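Local coordinates for protein transcriptional regulator, MarR family (PDB 2QWW) that probably binds DNA as a dimer through a winged helix-turn-helix domain and represses transcription, as other regulators of the MarR family do, at residues 27-32 and 118-123; 46-51 and 109-114; 56-61 and 95-100; 83-88 and 101-106. All coordinates share one frame; numbering follows the deposited sequence.

Interaction 1 (27-32 and 118-123)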
# COMPACT_ATOMS: atom_id res chain seq x y z
N ALA A 27 3.72 4.73 5.54
CA ALA A 27 2.35 4.40 5.92
C ALA A 27 1.97 5.00 7.29
O ALA A 27 0.85 5.50 7.47
CB ALA A 27 2.15 2.89 5.91
N GLY A 28 2.89 4.96 8.24
CA GLY A 28 2.66 5.52 9.57
C GLY A 28 2.42 7.02 9.51
O GLY A 28 1.57 7.53 10.24
N TYR A 29 3.17 7.72 8.67
CA TYR A 29 2.98 9.16 8.48
C TYR A 29 1.69 9.47 7.74
O TYR A 29 1.14 10.55 7.89
CB TYR A 29 4.14 9.81 7.70
CG TYR A 29 5.40 9.97 8.50
CD1 TYR A 29 5.46 10.89 9.55
CD2 TYR A 29 6.54 9.23 8.22
CE1 TYR A 29 6.59 11.05 10.30
CE2 TYR A 29 7.70 9.38 8.97
CZ TYR A 29 7.72 10.30 10.00
OH TYR A 29 8.84 10.49 10.77
N ALA A 30 1.27 8.54 6.87
CA ALA A 30 0.00 8.64 6.15
C ALA A 30 -1.15 8.55 7.16
O ALA A 30 -2.15 9.24 7.03
CB ALA A 30 -0.10 7.53 5.10
N ASP A 31 -1.00 7.70 8.18
CA ASP A 31 -1.97 7.58 9.27
C ASP A 31 -2.05 8.84 10.11
O ASP A 31 -3.14 9.24 10.51
CB ASP A 31 -1.63 6.43 10.23
CG ASP A 31 -1.74 5.07 9.60
OD1 ASP A 31 -2.38 4.93 8.53
OD2 ASP A 31 -1.18 4.12 10.18
N GLN A 32 -0.90 9.43 10.43
CA GLN A 32 -0.89 10.69 11.18
C GLN A 32 -1.58 11.77 10.39
O GLN A 32 -2.25 12.62 10.95
CB GLN A 32 0.52 11.25 11.39
CG GLN A 32 1.45 10.50 12.28
CD GLN A 32 2.71 11.32 12.56
OE1 GLN A 32 2.63 12.50 12.95
NE2 GLN A 32 3.87 10.70 12.39
N ALA A 118 1.95 16.56 4.78
CA ALA A 118 2.83 17.48 5.52
C ALA A 118 3.71 16.83 6.57
O ALA A 118 4.79 17.33 6.85
CB ALA A 118 2.03 18.61 6.14
N PHE A 119 3.26 15.71 7.14
CA PHE A 119 4.05 14.97 8.11
C PHE A 119 5.19 14.16 7.46
O PHE A 119 6.21 13.86 8.11
CB PHE A 119 3.17 14.02 8.93
CG PHE A 119 2.12 14.72 9.75
CD1 PHE A 119 2.38 15.10 11.05
CD2 PHE A 119 0.88 15.02 9.21
CE1 PHE A 119 1.41 15.75 11.81
CE2 PHE A 119 -0.09 15.67 9.95
CZ PHE A 119 0.18 16.04 11.25
N MSE A 120 5.00 13.76 6.20
CA MSE A 120 6.01 13.01 5.46
C MSE A 120 7.07 13.98 5.00
O MSE A 120 8.25 13.67 5.00
CB MSE A 120 5.38 12.33 4.23
CG MSE A 120 6.30 11.43 3.46
SE MSE A 120 6.78 9.93 4.54
CE MSE A 120 8.36 9.45 3.87
N TYR A 121 6.63 15.14 4.55
CA TYR A 121 7.53 16.19 4.13
C TYR A 121 8.46 16.65 5.24
O TYR A 121 9.67 16.69 5.03
CB TYR A 121 6.77 17.38 3.56
CG TYR A 121 6.40 17.21 2.11
CD1 TYR A 121 5.34 16.40 1.73
CD2 TYR A 121 7.10 17.87 1.11
CE1 TYR A 121 5.00 16.24 0.41
CE2 TYR A 121 6.75 17.73 -0.22
CZ TYR A 121 5.70 16.91 -0.56
OH TYR A 121 5.34 16.74 -1.87
N LYS A 122 7.91 16.98 6.42
CA LYS A 122 8.75 17.39 7.55
C LYS A 122 9.77 16.31 7.87
O LYS A 122 10.93 16.60 8.08
CB LYS A 122 7.92 17.72 8.79
N ALA A 123 9.32 15.06 7.90
CA ALA A 123 10.20 13.91 8.12
C ALA A 123 11.34 13.80 7.10
O ALA A 123 12.47 13.48 7.47
CB ALA A 123 9.39 12.65 8.11

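Interaction 2 (46-51 and 109-114)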
# COMPACT_ATOMS: atom_id res chain seq x y z
N MSE A 46 -11.28 6.61 -0.75
CA MSE A 46 -12.53 6.90 -1.48
C MSE A 46 -12.51 8.30 -2.06
O MSE A 46 -12.83 8.49 -3.23
CB MSE A 46 -13.72 6.73 -0.53
CG MSE A 46 -15.12 7.04 -1.11
SE MSE A 46 -16.65 6.37 0.01
CE MSE A 46 -16.27 4.54 -0.06
N ILE A 47 -12.14 9.27 -1.23
CA ILE A 47 -12.06 10.67 -1.63
C ILE A 47 -11.16 10.82 -2.84
O ILE A 47 -11.50 11.50 -3.79
CB ILE A 47 -11.51 11.57 -0.50
CG1 ILE A 47 -12.48 11.65 0.67
CG2 ILE A 47 -11.24 12.99 -1.01
CD1 ILE A 47 -13.66 12.56 0.47
N ASN A 48 -10.02 10.14 -2.80
CA ASN A 48 -9.03 10.19 -3.86
C ASN A 48 -9.49 9.55 -5.18
O ASN A 48 -9.20 10.09 -6.25
CB ASN A 48 -7.71 9.60 -3.35
CG ASN A 48 -7.06 10.47 -2.26
OD1 ASN A 48 -7.16 11.70 -2.29
ND2 ASN A 48 -6.38 9.83 -1.29
N VAL A 49 -10.21 8.44 -5.09
CA VAL A 49 -10.80 7.82 -6.26
C VAL A 49 -11.82 8.78 -6.87
O VAL A 49 -11.83 9.00 -8.07
CB VAL A 49 -11.52 6.52 -5.92
CG1 VAL A 49 -12.36 6.03 -7.08
CG2 VAL A 49 -10.51 5.42 -5.48
N ILE A 50 -12.67 9.37 -6.04
CA ILE A 50 -13.71 10.27 -6.54
C ILE A 50 -13.11 11.53 -7.17
O ILE A 50 -13.70 12.13 -8.09
CB ILE A 50 -14.74 10.64 -5.42
CG1 ILE A 50 -15.46 9.39 -4.92
CG2 ILE A 50 -15.78 11.60 -5.91
CD1 ILE A 50 -16.36 9.63 -3.70
N TYR A 51 -11.95 11.95 -6.68
CA TYR A 51 -11.29 13.12 -7.21
C TYR A 51 -10.81 12.89 -8.64
O TYR A 51 -10.96 13.76 -9.49
CB TYR A 51 -10.09 13.49 -6.33
CG TYR A 51 -9.40 14.79 -6.71
CD1 TYR A 51 -10.12 15.98 -6.79
CD2 TYR A 51 -8.04 14.83 -6.95
CE1 TYR A 51 -9.50 17.17 -7.13
CE2 TYR A 51 -7.40 16.01 -7.29
CZ TYR A 51 -8.14 17.19 -7.37
OH TYR A 51 -7.51 18.37 -7.69
N ASP A 109 -10.07 19.99 -1.31
CA ASP A 109 -9.08 20.55 -0.39
C ASP A 109 -8.40 19.48 0.46
O ASP A 109 -7.17 19.48 0.55
CB ASP A 109 -9.72 21.59 0.52
CG ASP A 109 -10.26 22.80 -0.25
OD1 ASP A 109 -9.93 22.93 -1.45
OD2 ASP A 109 -11.01 23.60 0.35
N LEU A 110 -9.18 18.59 1.08
CA LEU A 110 -8.63 17.50 1.90
C LEU A 110 -7.95 16.42 1.08
O LEU A 110 -6.99 15.79 1.56
CB LEU A 110 -9.71 16.86 2.78
CG LEU A 110 -10.48 17.79 3.72
CD1 LEU A 110 -11.56 17.01 4.44
CD2 LEU A 110 -9.55 18.46 4.69
N SER A 111 -8.47 16.14 -0.12
CA SER A 111 -7.82 15.19 -1.01
C SER A 111 -6.39 15.69 -1.24
O SER A 111 -5.42 14.97 -1.02
CB SER A 111 -8.54 15.12 -2.36
OG SER A 111 -7.96 14.10 -3.16
N LYS A 112 -6.27 16.97 -1.60
CA LYS A 112 -4.98 17.62 -1.82
C LYS A 112 -4.04 17.53 -0.61
O LYS A 112 -2.85 17.22 -0.75
CB LYS A 112 -5.21 19.09 -2.23
CG LYS A 112 -5.79 19.24 -3.64
CD LYS A 112 -6.35 20.62 -3.88
CE LYS A 112 -6.96 20.73 -5.27
NZ LYS A 112 -7.63 22.06 -5.48
N ARG A 113 -4.57 17.77 0.58
CA ARG A 113 -3.77 17.67 1.80
C ARG A 113 -3.38 16.21 2.09
O ARG A 113 -2.38 15.94 2.76
CB ARG A 113 -4.49 18.31 2.98
CG ARG A 113 -4.66 19.83 2.84
CD ARG A 113 -5.41 20.42 4.03
NE ARG A 113 -4.75 20.04 5.28
CZ ARG A 113 -5.27 20.17 6.50
NH1 ARG A 113 -6.49 20.69 6.68
NH2 ARG A 113 -4.57 19.77 7.55
N SER A 114 -4.17 15.26 1.58
CA SER A 114 -3.86 13.84 1.76
C SER A 114 -2.70 13.39 0.86
O SER A 114 -1.89 12.54 1.24
CB SER A 114 -5.07 12.98 1.45
OG SER A 114 -4.79 11.61 1.71

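Interaction 3 (56-61 and 95-100)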
# COMPACT_ATOMS: atom_id res chain seq x y z
N ILE A 56 -18.08 9.04 -10.94
CA ILE A 56 -17.95 7.59 -10.74
C ILE A 56 -19.19 7.08 -10.02
O ILE A 56 -19.82 7.82 -9.27
CB ILE A 56 -16.66 7.21 -9.96
CG1 ILE A 56 -16.45 5.69 -9.97
CG2 ILE A 56 -16.68 7.74 -8.51
CD1 ILE A 56 -15.19 5.24 -9.33
N SER A 57 -19.55 5.81 -10.27
CA SER A 57 -20.71 5.22 -9.63
C SER A 57 -20.31 4.52 -8.34
O SER A 57 -19.18 4.02 -8.22
CB SER A 57 -21.40 4.22 -10.55
OG SER A 57 -20.64 3.02 -10.68
N VAL A 58 -21.24 4.45 -7.40
CA VAL A 58 -20.98 3.76 -6.14
C VAL A 58 -20.64 2.30 -6.44
O VAL A 58 -19.75 1.74 -5.82
CB VAL A 58 -22.16 3.90 -5.14
CG1 VAL A 58 -21.92 3.07 -3.90
CG2 VAL A 58 -22.36 5.35 -4.73
N ALA A 59 -21.32 1.70 -7.42
CA ALA A 59 -21.06 0.33 -7.86
C ALA A 59 -19.61 0.13 -8.27
O ALA A 59 -19.00 -0.88 -7.91
CB ALA A 59 -21.95 -0.03 -9.04
N ASP A 60 -19.06 1.08 -9.01
CA ASP A 60 -17.67 1.00 -9.47
C ASP A 60 -16.67 1.47 -8.43
O ASP A 60 -15.51 1.06 -8.44
CB ASP A 60 -17.50 1.80 -10.75
CG ASP A 60 -18.30 1.22 -11.90
OD1 ASP A 60 -18.36 -0.02 -11.99
OD2 ASP A 60 -18.87 1.98 -12.70
N LEU A 61 -17.14 2.32 -7.52
CA LEU A 61 -16.30 2.83 -6.45
C LEU A 61 -15.92 1.67 -5.53
O LEU A 61 -14.74 1.50 -5.20
CB LEU A 61 -17.05 3.96 -5.73
CG LEU A 61 -16.37 4.71 -4.58
CD1 LEU A 61 -14.98 5.20 -4.94
CD2 LEU A 61 -17.25 5.87 -4.18
N ASP A 95 -27.88 5.01 -0.53
CA ASP A 95 -27.32 3.65 -0.46
C ASP A 95 -27.29 2.89 -1.79
O ASP A 95 -26.97 1.70 -1.83
N SER A 96 -27.62 3.59 -2.88
CA SER A 96 -27.67 2.98 -4.22
C SER A 96 -26.32 2.73 -4.87
O SER A 96 -25.41 3.54 -4.77
CB SER A 96 -28.47 3.89 -5.16
OG SER A 96 -28.35 3.44 -6.50
N MSE A 97 -26.23 1.59 -5.56
CA MSE A 97 -25.03 1.25 -6.32
C MSE A 97 -24.96 2.08 -7.61
O MSE A 97 -23.88 2.29 -8.16
CB MSE A 97 -24.99 -0.25 -6.67
CG MSE A 97 -24.71 -1.22 -5.51
SE MSE A 97 -23.03 -0.87 -4.49
CE MSE A 97 -23.77 0.38 -3.11
N ASP A 98 -26.12 2.55 -8.08
CA ASP A 98 -26.22 3.37 -9.31
C ASP A 98 -25.98 4.86 -9.05
O ASP A 98 -25.99 5.67 -9.98
CB ASP A 98 -27.61 3.19 -9.96
CG ASP A 98 -27.85 1.76 -10.42
N LEU A 99 -25.79 5.23 -7.79
CA LEU A 99 -25.52 6.60 -7.41
C LEU A 99 -24.16 7.07 -7.94
O LEU A 99 -23.18 6.33 -7.86
CB LEU A 99 -25.56 6.69 -5.88
CG LEU A 99 -25.30 8.03 -5.21
CD1 LEU A 99 -26.38 9.04 -5.58
CD2 LEU A 99 -25.24 7.82 -3.71
N THR A 100 -24.10 8.28 -8.50
CA THR A 100 -22.85 8.84 -9.02
C THR A 100 -22.44 10.04 -8.19
O THR A 100 -23.28 10.82 -7.75
CB THR A 100 -22.98 9.24 -10.48
OG1 THR A 100 -24.07 10.17 -10.62
CG2 THR A 100 -23.24 8.04 -11.34

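Interaction 4 (83-88 and 101-106)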
# COMPACT_ATOMS: atom_id res chain seq x y z
N GLY A 83 -20.15 16.78 4.05
CA GLY A 83 -20.07 17.77 2.96
C GLY A 83 -18.92 17.58 1.99
O GLY A 83 -18.63 18.48 1.22
N LEU A 84 -18.29 16.42 1.98
CA LEU A 84 -17.14 16.20 1.13
C LEU A 84 -17.46 15.68 -0.27
O LEU A 84 -16.63 15.77 -1.17
CB LEU A 84 -16.17 15.26 1.84
CG LEU A 84 -15.79 15.73 3.25
CD1 LEU A 84 -14.86 14.73 3.83
CD2 LEU A 84 -15.18 17.12 3.24
N VAL A 85 -18.63 15.09 -0.46
CA VAL A 85 -19.02 14.59 -1.78
C VAL A 85 -20.41 15.07 -2.03
O VAL A 85 -21.16 15.29 -1.09
CB VAL A 85 -19.00 13.05 -1.91
CG1 VAL A 85 -17.68 12.48 -1.46
CG2 VAL A 85 -20.12 12.42 -1.14
N VAL A 86 -20.76 15.20 -3.30
CA VAL A 86 -22.10 15.61 -3.68
C VAL A 86 -22.67 14.59 -4.65
O VAL A 86 -21.97 14.12 -5.54
CB VAL A 86 -22.10 17.01 -4.27
CG1 VAL A 86 -21.37 17.96 -3.34
CG2 VAL A 86 -21.44 17.05 -5.62
N LYS A 87 -23.95 14.26 -4.48
CA LYS A 87 -24.62 13.31 -5.37
C LYS A 87 -24.91 14.05 -6.67
O LYS A 87 -25.27 15.24 -6.65
CB LYS A 87 -25.95 12.84 -4.76
CG LYS A 87 -25.84 12.24 -3.38
CD LYS A 87 -27.20 12.10 -2.70
CE LYS A 87 -28.01 10.94 -3.23
NZ LYS A 87 -29.33 10.80 -2.53
N LEU A 88 -24.77 13.38 -7.81
CA LEU A 88 -25.07 14.02 -9.10
C LEU A 88 -26.55 13.89 -9.52
O LEU A 88 -26.96 14.42 -10.54
CB LEU A 88 -24.10 13.54 -10.18
CG LEU A 88 -22.66 13.96 -9.88
CD1 LEU A 88 -21.74 13.43 -10.94
CD2 LEU A 88 -22.51 15.46 -9.75
N LEU A 101 -21.13 10.24 -8.05
CA LEU A 101 -20.59 11.22 -7.13
C LEU A 101 -19.46 12.09 -7.66
O LEU A 101 -18.65 11.63 -8.47
CB LEU A 101 -19.99 10.45 -5.94
CG LEU A 101 -20.84 9.40 -5.22
CD1 LEU A 101 -19.99 8.56 -4.31
CD2 LEU A 101 -21.98 10.05 -4.46
N LYS A 102 -19.39 13.32 -7.15
CA LYS A 102 -18.22 14.18 -7.36
C LYS A 102 -17.87 14.78 -6.00
O LYS A 102 -18.71 14.82 -5.10
CB LYS A 102 -18.45 15.28 -8.41
CG LYS A 102 -19.31 16.45 -8.01
CD LYS A 102 -19.35 17.45 -9.16
CE LYS A 102 -20.24 18.67 -8.89
NZ LYS A 102 -19.60 19.73 -8.06
N LEU A 103 -16.63 15.23 -5.83
CA LEU A 103 -16.21 15.87 -4.58
C LEU A 103 -16.65 17.31 -4.52
O LEU A 103 -16.62 18.00 -5.53
CB LEU A 103 -14.70 15.92 -4.45
CG LEU A 103 -13.94 14.61 -4.37
CD1 LEU A 103 -12.51 14.95 -4.07
CD2 LEU A 103 -14.51 13.71 -3.28
N SER A 104 -16.98 17.76 -3.32
CA SER A 104 -17.32 19.16 -3.10
C SER A 104 -15.95 19.83 -3.07
O SER A 104 -14.92 19.15 -3.20
CB SER A 104 -18.01 19.34 -1.76
OG SER A 104 -17.12 18.91 -0.73
N LYS A 105 -15.96 21.14 -2.88
CA LYS A 105 -14.73 21.93 -2.80
C LYS A 105 -13.89 21.47 -1.61
O LYS A 105 -12.68 21.19 -1.75
CB LYS A 105 -15.09 23.42 -2.69
CG LYS A 105 -13.93 24.41 -2.83
CD LYS A 105 -13.28 24.35 -4.21
N LYS A 106 -14.54 21.35 -0.45
CA LYS A 106 -13.88 20.90 0.77
C LYS A 106 -13.33 19.50 0.58
O LYS A 106 -12.28 19.18 1.13
CB LYS A 106 -14.83 20.91 1.95
CG LYS A 106 -14.14 20.71 3.31
CD LYS A 106 -12.96 21.71 3.49
CE LYS A 106 -12.54 21.86 4.94
NZ LYS A 106 -13.53 22.65 5.75

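Interaction 1 (27-32 and 118-123)
Tyr29, on the long N-terminal helix 8-37, lays its ring against the first turns of helix 118-128, a helix-helix packing in the all-helical part of this MarR-type fold, beside the dimer interface. The short helix axes run 132° apart and approach to 8.6 Å. With its CG beside the backbone N (chi1 -74°), the Tyr29 ring extends along the neighbouring helix and meets three of its residues, each obliquely. Near the ring's root, CD1 of Tyr29 lies 3.4 Å from the carbonyl O of Phe119. On the CD2 side the selenium of Met120, a selenomethionine, makes a Met-aromatic contact, its chain bent at chi2 and crossing the tyrosine at about a right angle. Met120 also packs on Leu16 of the second subunit. One turn on from Phe119, the methyl of Ala123 sits 3.4 Å from CZ of Tyr29.

Phe119 reaches back the other way, toward Gln32. CB of Gln32 stands over one face of the phenyl ring, 4.3 Å from the centroid, a CH-pi contact. The Gln32 amide plane is turned 54° from that ring, and its OE1 comes to 3.2 Å from Phe119 CD1.

Interaction 2 (46-51 and 109-114)
Ile47 opens the contact from helix 41-52: its CG2 branch rests 3.7 Å from CB of Ser111 on helix 105-115. The same isoleucine also packs against Leu79 and Leu103, so this edge of the contact runs straight into the hydrophobic core of the domain.

Asn48 follows and supplies the one hydrogen bond between the two segments. CG lies beside the backbone N (chi1 -67°), which swings the amide across to the other helix even though CB itself does not aim there. OD1 of Asn48 accepts from OG of Ser111 at 2.7 Å, in the plane of the amide and with a C=O...donor angle of 158°. Ser111 is a buried residue, and this bond gives its hydroxyl proton a partner within the interface. At the other end of the amide, ND2 of Asn48 is 3.8 Å from OG of Ser114, a van der Waals neighbour and no bond.

One turn later Tyr51 leaves with CG anti to its backbone N and extends past Ser111, whose OG lies obliquely to the ring, 3.9 Å from CD2 of Tyr51. Farther out, the phenol OH comes to 3.4 Å from CE of Lys112, where the extended lysine chain passes across the end of the phenol.

The helices cross at -111°, their local axes 9.5 Å apart, with a small serine at the closest backbone approach. Such a steep crossing joins the first helix of the winged helix-turn-helix domain to the helix that leads back from the wing to the dimerisation region.

Interaction 3 (56-61 and 95-100)
Val58 N and Ala59 N, two amides of the first turn of helix 58-65, are both satisfied by carbonyls of the 95-100 segment. Val58 N donates to Leu99 O at 2.7 Å, nearly in line with the carbonyl bond. Ala59 N donates to Met97 O, also at 2.7 Å, where it meets an in-plane lone pair. The next amide, that of Asp60, is served from within its own segment: Ser57 sits at the N-cap, and its OG, placed between the backbone N and carbonyl carbon (chi1 73°), accepts the bond at 3.0 Å. The Ser57 hydroxyl in turn makes a weak bond to OD2 of Asp60.

On the facing segment, Ser96 OG accepts from Asp98 N, an ST turn that bends the chain where it comes up to the helix. Beyond it, Ser57 and Thr100 face each other as an antiparallel non-hydrogen-bonded pair. Here CA-H...O contacts stand in, with Ser57 CA 3.2 Å from Leu99 O and Thr100 CA reaching Ile56 O.

Val58 supplies the apolar part of the contact. Its CG1 branch, anti to the backbone N, presses tightly on the selenomethionine methyl, 3.4 Å from CE of Met97, while CG2 packs 3.7 Å from CB of Leu99. The bent Met97 chain runs athwart the valine, and its CB lies against the Ala59 methyl.

Three successive N-terminal amides thus have acceptors before the helix can supply its own, two of them from the wing of this winged helix-turn-helix domain, which ties the wing's returning arm, just past its tip, to the start of helix 58-65.

Interaction 4 (83-88 and 101-106)
Strands 85-87 and 101-103 run antiparallel, 4.6 Å apart at their closest, with Val86 and Lys102 as the hydrogen-bonded pair: Val86 N donates to Lys102 O at 2.8 Å and Lys102 N donates back to Val86 O at 3.1 Å, both N-H directions close to straight (171°). Val85 and Leu103, and Lys87 and Leu101, form the non-hydrogen-bonded pairs to either side.

The Val86 and Lys102 side chains share a face. CG2 of Val86 is modelled only 3.3 Å from CG of Lys102, a close approach whose exact value is doubtful. The lysine's first torsion (chi1 74°) sets CG between the backbone N and carbonyl carbon, laying its methylenes beside Val86. CD2 of Leu88 comes to the same aliphatic run, 3.8 Å from Lys102 CG, so Val86 and Leu88 both pack on the lysine's methylenes.

This is the beta-hairpin wing of the winged helix-turn-helix fold, and its inner side meets the helices. Leu101 and Leu103 pack on Ile50 of helix 41-52, while Val85 touches Leu79 and Ile80 of helix 69-81; CG1 of Val85 also lies 3.9 Å from CD2 of Leu103.

At the hairpin's base the chain leaves helix 69-81 through Gly83, whose positive phi belongs to a Schellman motif. Ser104, the N-cap of helix 105-115, grips this turn twice. Its OG donates to Gly83 O on an in-plane lone pair, at 2.5 Å, a short distance that should not be pressed, and also caps Gly107 N. Its backbone N donates to Leu84 O at 3.0 Å from well above the carbonyl plane.

Overall arrangement
Interactions 2, 3 and 4 cluster in the winged helix-turn-helix domain, whereas interaction 1 lies in the dimerisation region, its centre about 31 Å from that of interaction 3. Along the chain interaction 1 closes the outermost loop; interaction 2 nests within it, and interactions 3 and 4 inside that, their segments alternating. Interactions 3 and 4 share the small antiparallel sheet, in which strand 100-103 lies between 56-57 and 85-87. Helix 105-115 serves interactions 2 and 4, while Ile50 and Leu61 link helix 41-52 to interaction 3. Helices 8-37 and 118-128 meet beside the second subunit; helix 105-115, which follows the wing and precedes helix 118-128, probably couples the DNA-binding domain to the dimer region.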